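Sodium/calcium exchanger membrane region domain-containing protein (Archaeoglobus fulgidus, PDB 4KPP) probably exchanges protons for calcium ions across the membrane, as a H+/Ca2+ antiporter of the sodium/calcium exchanger family. Local coordinates at residues Arg312-Phe326 / Val357-Ser371. Residues are numbered along the deposited sequence; the frame is centred on the assembly and turned at random.
Sequences RQSEEVLLTAAQSLF and VEVRYIISAIYIILS
Y367 lies with one ring face on Q323, whose CA stands 3.6 Å from the ring centroid and only 12° off the normal, a CH-pi contact. The Q323 side chain runs alongside the ring in the same direction, and a water links its NE2 to Y367 OH. L319 CD2 meets the ring edge in plane, 3.6 Å from Y367 CE2, while F326 CB packs against Y367 CD1, the two rings meeting obliquely; with A322 these residues form the hole that takes Y367 as a knob. L319 in turn is a knob among R360, I363, S364 and Y367. Small residues let the backbones close in: S364 OG comes to 3.4 Å from L319 CA, and S371 OG to 3.2 Å from F326 CA. Turning back to its own helix, S364 OG bonds R360 O at 2.6 Å. It reaches that oxygen from the face opposite the backbone N-H of S364.

At the N-terminal ends R360, extended from CG to NE, joins R312, E315 and E316 in a salt-bridge network. Its NH1 makes a weak, bent bond to E315 OE1 (3.0 Å), and its NE faces E316 OE1 in a longer salt bridge. R312 NE bonds the same E316 oxygen in the guanidinium plane (2.9 Å, 163°). R360 NH2 lies over one face of the nearly parallel R312 guanidinium, 3.2 Å from R312 CZ, with the carboxylates probably offsetting the like charges. E316 OE2 is paired with R109 of helix 96-127. Segments 312-326 and 357-371 thus run nearly parallel, crossing at 25° with knobs-into-holes packing, and F326 lies near I330 of the calcium site.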
loop_
_atom_site.group_PDB
_atom_site.type_symbol
_atom_site.label_atom_id
_atom_site.label_comp_id
_atom_site.label_asym_id
_atom_site.label_seq_id
_atom_site.Cartn_x
_atom_site.Cartn_y
_atom_site.Cartn_z
ATOM N N ARG A 312 -8.707 -7.494 20.076
ATOM C CA ARG A 312 -7.842 -8.019 19.019
ATOM C C ARG A 312 -7.355 -6.933 18.053
ATOM O O ARG A 312 -6.150 -6.772 17.849
ATOM C CB ARG A 312 -8.554 -9.140 18.250
ATOM C CG ARG A 312 -7.808 -9.634 17.014
ATOM C CD ARG A 312 -6.479 -10.281 17.381
ATOM N NE ARG A 312 -5.700 -10.667 16.204
ATOM C CZ ARG A 312 -5.821 -11.831 15.571
ATOM N NH1 ARG A 312 -6.697 -12.732 15.994
ATOM N NH2 ARG A 312 -5.067 -12.094 14.512
ATOM N N GLN A 313 -8.289 -6.187 17.468
ATOM C CA GLN A 313 -7.932 -5.184 16.467
ATOM C C GLN A 313 -7.115 -4.021 17.033
ATOM O O GLN A 313 -6.273 -3.454 16.333
ATOM C CB GLN A 313 -9.175 -4.674 15.730
ATOM C CG GLN A 313 -9.889 -5.750 14.931
ATOM C CD GLN A 313 -8.930 -6.627 14.147
ATOM O OE1 GLN A 313 -8.166 -6.143 13.314
ATOM N NE2 GLN A 313 -8.961 -7.925 14.420
ATOM N N SER A 314 -7.356 -3.678 18.297
ATOM C CA SER A 314 -6.582 -2.635 18.970
ATOM C C SER A 314 -5.124 -3.059 19.106
ATOM O O SER A 314 -4.211 -2.255 18.916
ATOM C CB SER A 314 -7.166 -2.323 20.349
ATOM O OG SER A 314 -8.498 -1.854 20.241
ATOM N N GLU A 315 -4.916 -4.329 19.434
ATOM C CA GLU A 315 -3.574 -4.889 19.511
ATOM C C GLU A 315 -2.920 -4.870 18.135
ATOM O O GLU A 315 -1.727 -4.598 18.016
ATOM C CB GLU A 315 -3.618 -6.320 20.058
ATOM C CG GLU A 315 -4.125 -6.425 21.486
ATOM C CD GLU A 315 -4.729 -7.784 21.800
ATOM O OE1 GLU A 315 -4.623 -8.699 20.957
ATOM O OE2 GLU A 315 -5.317 -7.934 22.890
ATOM N N GLU A 316 -3.704 -5.155 17.098
ATOM C CA GLU A 316 -3.194 -5.160 15.731
ATOM C C GLU A 316 -2.734 -3.771 15.309
ATOM O O GLU A 316 -1.684 -3.620 14.681
ATOM C CB GLU A 316 -4.247 -5.683 14.750
ATOM C CG GLU A 316 -4.605 -7.150 14.930
ATOM C CD GLU A 316 -3.456 -8.088 14.596
ATOM O OE1 GLU A 316 -3.468 -9.233 15.090
ATOM O OE2 GLU A 316 -2.549 -7.688 13.833
ATOM N N VAL A 317 -3.526 -2.760 15.656
ATOM C CA VAL A 317 -3.191 -1.378 15.332
ATOM C C VAL A 317 -1.954 -0.938 16.106
ATOM O O VAL A 317 -1.060 -0.300 15.549
ATOM C CB VAL A 317 -4.370 -0.427 15.631
ATOM C CG1 VAL A 317 -3.934 1.031 15.554
ATOM C CG2 VAL A 317 -5.518 -0.696 14.674
ATOM N N LEU A 318 -1.908 -1.296 17.387
ATOM C CA LEU A 318 -0.760 -1.002 18.241
ATOM C C LEU A 318 0.509 -1.648 17.684
ATOM O O LEU A 318 1.564 -1.014 17.617
ATOM C CB LEU A 318 -1.027 -1.488 19.669
ATOM C CG LEU A 318 0.142 -1.497 20.657
ATOM C CD1 LEU A 318 0.710 -0.098 20.837
ATOM C CD2 LEU A 318 -0.293 -2.084 21.992
ATOM N N LEU A 319 0.390 -2.908 17.276
ATOM C CA LEU A 319 1.504 -3.651 16.698
ATOM C C LEU A 319 1.964 -2.966 15.419
ATOM O O LEU A 319 3.164 -2.830 15.174
ATOM C CB LEU A 319 1.072 -5.088 16.387
ATOM C CG LEU A 319 2.062 -6.256 16.493
ATOM C CD1 LEU A 319 1.436 -7.517 15.912
ATOM C CD2 LEU A 319 3.396 -5.969 15.822
ATOM N N THR A 320 1.001 -2.539 14.607
ATOM C CA THR A 320 1.295 -1.893 13.332
ATOM C C THR A 320 1.960 -0.543 13.549
ATOM O O THR A 320 2.896 -0.181 12.840
ATOM C CB THR A 320 0.020 -1.696 12.494
ATOM O OG1 THR A 320 -0.698 -2.935 12.414
ATOM C CG2 THR A 320 0.373 -1.231 11.092
ATOM N N ALA A 321 1.469 0.199 14.537
ATOM C CA ALA A 321 2.050 1.488 14.886
ATOM C C ALA A 321 3.470 1.298 15.410
ATOM O O ALA A 321 4.366 2.087 15.108
ATOM C CB ALA A 321 1.194 2.185 15.920
ATOM N N ALA A 322 3.663 0.239 16.192
ATOM C CA ALA A 322 4.970 -0.086 16.748
ATOM C C ALA A 322 5.970 -0.409 15.645
ATOM O O ALA A 322 7.096 0.091 15.656
ATOM C CB ALA A 322 4.861 -1.246 17.730
ATOM N N GLN A 323 5.552 -1.242 14.695
ATOM C CA GLN A 323 6.388 -1.572 13.548
ATOM C C GLN A 323 6.716 -0.323 12.738
ATOM O O GLN A 323 7.809 -0.199 12.185
ATOM C CB GLN A 323 5.695 -2.590 12.642
ATOM C CG GLN A 323 6.564 -3.062 11.482
ATOM C CD GLN A 323 5.756 -3.650 10.343
ATOM O OE1 GLN A 323 4.665 -3.173 10.033
ATOM N NE2 GLN A 323 6.286 -4.691 9.715
ATOM N N SER A 324 5.759 0.599 12.673
ATOM C CA SER A 324 5.916 1.817 11.885
ATOM C C SER A 324 6.876 2.799 12.547
ATOM O O SER A 324 7.583 3.539 11.865
ATOM C CB SER A 324 4.558 2.477 11.639
ATOM O OG SER A 324 3.675 1.576 10.994
ATOM N N LEU A 325 6.893 2.802 13.876
ATOM C CA LEU A 325 7.846 3.606 14.628
ATOM C C LEU A 325 9.255 3.117 14.321
ATOM O O LEU A 325 10.158 3.906 14.036
ATOM C CB LEU A 325 7.581 3.472 16.127
ATOM C CG LEU A 325 7.699 4.730 16.990
ATOM C CD1 LEU A 325 8.100 4.365 18.420
ATOM C CD2 LEU A 325 8.665 5.742 16.385
ATOM N N PHE A 326 9.429 1.802 14.382
ATOM C CA PHE A 326 10.706 1.174 14.088
ATOM C C PHE A 326 11.128 1.425 12.641
ATOM O O PHE A 326 12.315 1.591 12.350
ATOM C CB PHE A 326 10.625 -0.324 14.380
ATOM C CG PHE A 326 11.927 -1.045 14.214
ATOM C CD1 PHE A 326 13.035 -0.678 14.962
ATOM C CD2 PHE A 326 12.043 -2.097 13.317
ATOM C CE1 PHE A 326 14.242 -1.347 14.813
ATOM C CE2 PHE A 326 13.239 -2.767 13.165
ATOM C CZ PHE A 326 14.342 -2.393 13.913
ATOM N N VAL A 357 -1.858 -13.354 21.915
ATOM C CA VAL A 357 -1.858 -12.010 22.487
ATOM C C VAL A 357 -0.509 -11.678 23.118
ATOM O O VAL A 357 -0.057 -10.534 23.068
ATOM C CB VAL A 357 -2.954 -11.853 23.560
ATOM C CG1 VAL A 357 -3.152 -10.382 23.897
ATOM C CG2 VAL A 357 -4.258 -12.473 23.085
ATOM N N GLU A 358 0.125 -12.684 23.711
ATOM C CA GLU A 358 1.419 -12.513 24.357
ATOM C C GLU A 358 2.464 -12.020 23.364
ATOM O O GLU A 358 3.221 -11.095 23.657
ATOM C CB GLU A 358 1.887 -13.825 24.993
ATOM C CG GLU A 358 0.907 -14.441 25.986
ATOM C CD GLU A 358 -0.122 -15.346 25.326
ATOM O OE1 GLU A 358 -0.151 -15.420 24.080
ATOM O OE2 GLU A 358 -0.902 -15.989 26.057
ATOM N N VAL A 359 2.495 -12.640 22.188
ATOM C CA VAL A 359 3.472 -12.297 21.161
ATOM C C VAL A 359 3.232 -10.912 20.560
ATOM O O VAL A 359 4.179 -10.178 20.283
ATOM C CB VAL A 359 3.515 -13.364 20.053
ATOM C CG1 VAL A 359 4.497 -12.968 18.963
ATOM C CG2 VAL A 359 3.903 -14.709 20.648
ATOM N N ARG A 360 1.969 -10.549 20.377
ATOM C CA ARG A 360 1.627 -9.231 19.848
ATOM C C ARG A 360 2.174 -8.127 20.750
ATOM O O ARG A 360 2.706 -7.126 20.265
ATOM C CB ARG A 360 0.111 -9.081 19.682
ATOM C CG ARG A 360 -0.526 -10.119 18.770
ATOM C CD ARG A 360 -2.013 -9.845 18.565
ATOM N NE ARG A 360 -2.719 -11.006 18.027
ATOM C CZ ARG A 360 -3.605 -11.726 18.708
ATOM N NH1 ARG A 360 -3.910 -11.402 19.955
ATOM N NH2 ARG A 360 -4.197 -12.766 18.136
ATOM N N TYR A 361 2.051 -8.317 22.059
ATOM C CA TYR A 361 2.571 -7.338 23.010
ATOM C C TYR A 361 4.094 -7.366 23.102
ATOM O O TYR A 361 4.734 -6.319 23.218
ATOM C CB TYR A 361 1.945 -7.530 24.393
ATOM C CG TYR A 361 0.585 -6.883 24.540
ATOM C CD1 TYR A 361 0.465 -5.523 24.795
ATOM C CD2 TYR A 361 -0.579 -7.633 24.426
ATOM C CE1 TYR A 361 -0.776 -4.926 24.933
ATOM C CE2 TYR A 361 -1.826 -7.045 24.563
ATOM C CZ TYR A 361 -1.917 -5.691 24.816
ATOM O OH TYR A 361 -3.154 -5.102 24.950
ATOM N N ILE A 362 4.670 -8.563 23.043
ATOM C CA ILE A 362 6.119 -8.713 23.098
ATOM C C ILE A 362 6.790 -8.035 21.907
ATOM O O ILE A 362 7.717 -7.244 22.078
ATOM C CB ILE A 362 6.540 -10.199 23.166
ATOM C CG1 ILE A 362 6.242 -10.775 24.552
ATOM C CG2 ILE A 362 8.021 -10.353 22.852
ATOM C CD1 ILE A 362 6.508 -12.263 24.665
ATOM N N ILE A 363 6.309 -8.342 20.706
ATOM C CA ILE A 363 6.859 -7.759 19.487
ATOM C C ILE A 363 6.612 -6.251 19.433
ATOM O O ILE A 363 7.464 -5.495 18.968
ATOM C CB ILE A 363 6.297 -8.440 18.220
ATOM C CG1 ILE A 363 6.547 -9.948 18.269
ATOM C CG2 ILE A 363 6.934 -7.860 16.969
ATOM C CD1 ILE A 363 8.008 -10.320 18.319
ATOM N N SER A 364 5.451 -5.817 19.920
ATOM C CA SER A 364 5.164 -4.388 20.036
ATOM C C SER A 364 6.208 -3.705 20.910
ATOM O O SER A 364 6.766 -2.675 20.531
ATOM C CB SER A 364 3.771 -4.144 20.622
ATOM O OG SER A 364 2.750 -4.589 19.750
ATOM N N ALA A 365 6.466 -4.288 22.079
ATOM C CA ALA A 365 7.458 -3.756 23.010
ATOM C C ALA A 365 8.847 -3.702 22.382
ATOM O O ALA A 365 9.572 -2.722 22.542
ATOM C CB ALA A 365 7.485 -4.582 24.290
ATOM N N ILE A 366 9.211 -4.757 21.658
ATOM C CA ILE A 366 10.522 -4.831 21.020
ATOM C C ILE A 366 10.699 -3.757 19.942
ATOM O O ILE A 366 11.731 -3.087 19.894
ATOM C CB ILE A 366 10.793 -6.241 20.444
ATOM C CG1 ILE A 366 10.860 -7.265 21.581
ATOM C CG2 ILE A 366 12.085 -6.261 19.645
ATOM C CD1 ILE A 366 11.222 -8.666 21.138
ATOM N N TYR A 367 9.689 -3.593 19.091
ATOM C CA TYR A 367 9.691 -2.539 18.080
ATOM C C TYR A 367 9.959 -1.180 18.713
ATOM O O TYR A 367 10.838 -0.441 18.277
ATOM C CB TYR A 367 8.341 -2.485 17.367
ATOM C CG TYR A 367 8.168 -3.472 16.235
ATOM C CD1 TYR A 367 9.211 -3.757 15.363
ATOM C CD2 TYR A 367 6.953 -4.107 16.033
ATOM C CE1 TYR A 367 9.045 -4.653 14.321
ATOM C CE2 TYR A 367 6.776 -5.000 15.000
ATOM C CZ TYR A 367 7.823 -5.272 14.146
ATOM O OH TYR A 367 7.636 -6.167 13.119
ATOM N N ILE A 368 9.189 -0.866 19.749
ATOM C CA ILE A 368 9.283 0.420 20.424
ATOM C C ILE A 368 10.625 0.596 21.125
ATOM O O ILE A 368 11.272 1.635 20.990
ATOM C CB ILE A 368 8.142 0.599 21.443
ATOM C CG1 ILE A 368 6.789 0.608 20.728
ATOM C CG2 ILE A 368 8.332 1.881 22.240
ATOM C CD1 ILE A 368 5.597 0.683 21.667
ATOM N N ILE A 369 11.041 -0.422 21.870
ATOM C CA ILE A 369 12.280 -0.338 22.635
ATOM C C ILE A 369 13.505 -0.281 21.718
ATOM O O ILE A 369 14.469 0.414 22.018
ATOM C CB ILE A 369 12.384 -1.476 23.677
ATOM C CG1 ILE A 369 11.308 -1.294 24.751
ATOM C CG2 ILE A 369 13.758 -1.504 24.324
ATOM C CD1 ILE A 369 11.272 -2.394 25.779
ATOM N N LEU A 370 13.453 -0.988 20.591
ATOM C CA LEU A 370 14.509 -0.890 19.580
ATOM C C LEU A 370 14.566 0.503 18.958
ATOM O O LEU A 370 15.636 0.985 18.593
ATOM C CB LEU A 370 14.307 -1.923 18.467
ATOM C CG LEU A 370 14.723 -3.371 18.732
ATOM C CD1 LEU A 370 14.383 -4.236 17.530
ATOM C CD2 LEU A 370 16.205 -3.453 19.046
ATOM N N SER A 371 13.407 1.139 18.835
ATOM C CA SER A 371 13.308 2.448 18.196
ATOM C C SER A 371 13.989 3.555 18.993
ATOM O O SER A 371 14.669 4.408 18.427
ATOM C CB SER A 371 11.840 2.819 17.978
ATOM O OG SER A 371 11.203 1.889 17.123
HETATM O O HOH W 1 -5.478 -6.001 24.739
HETATM O O HOH W 2 8.621 -5.563 10.383
#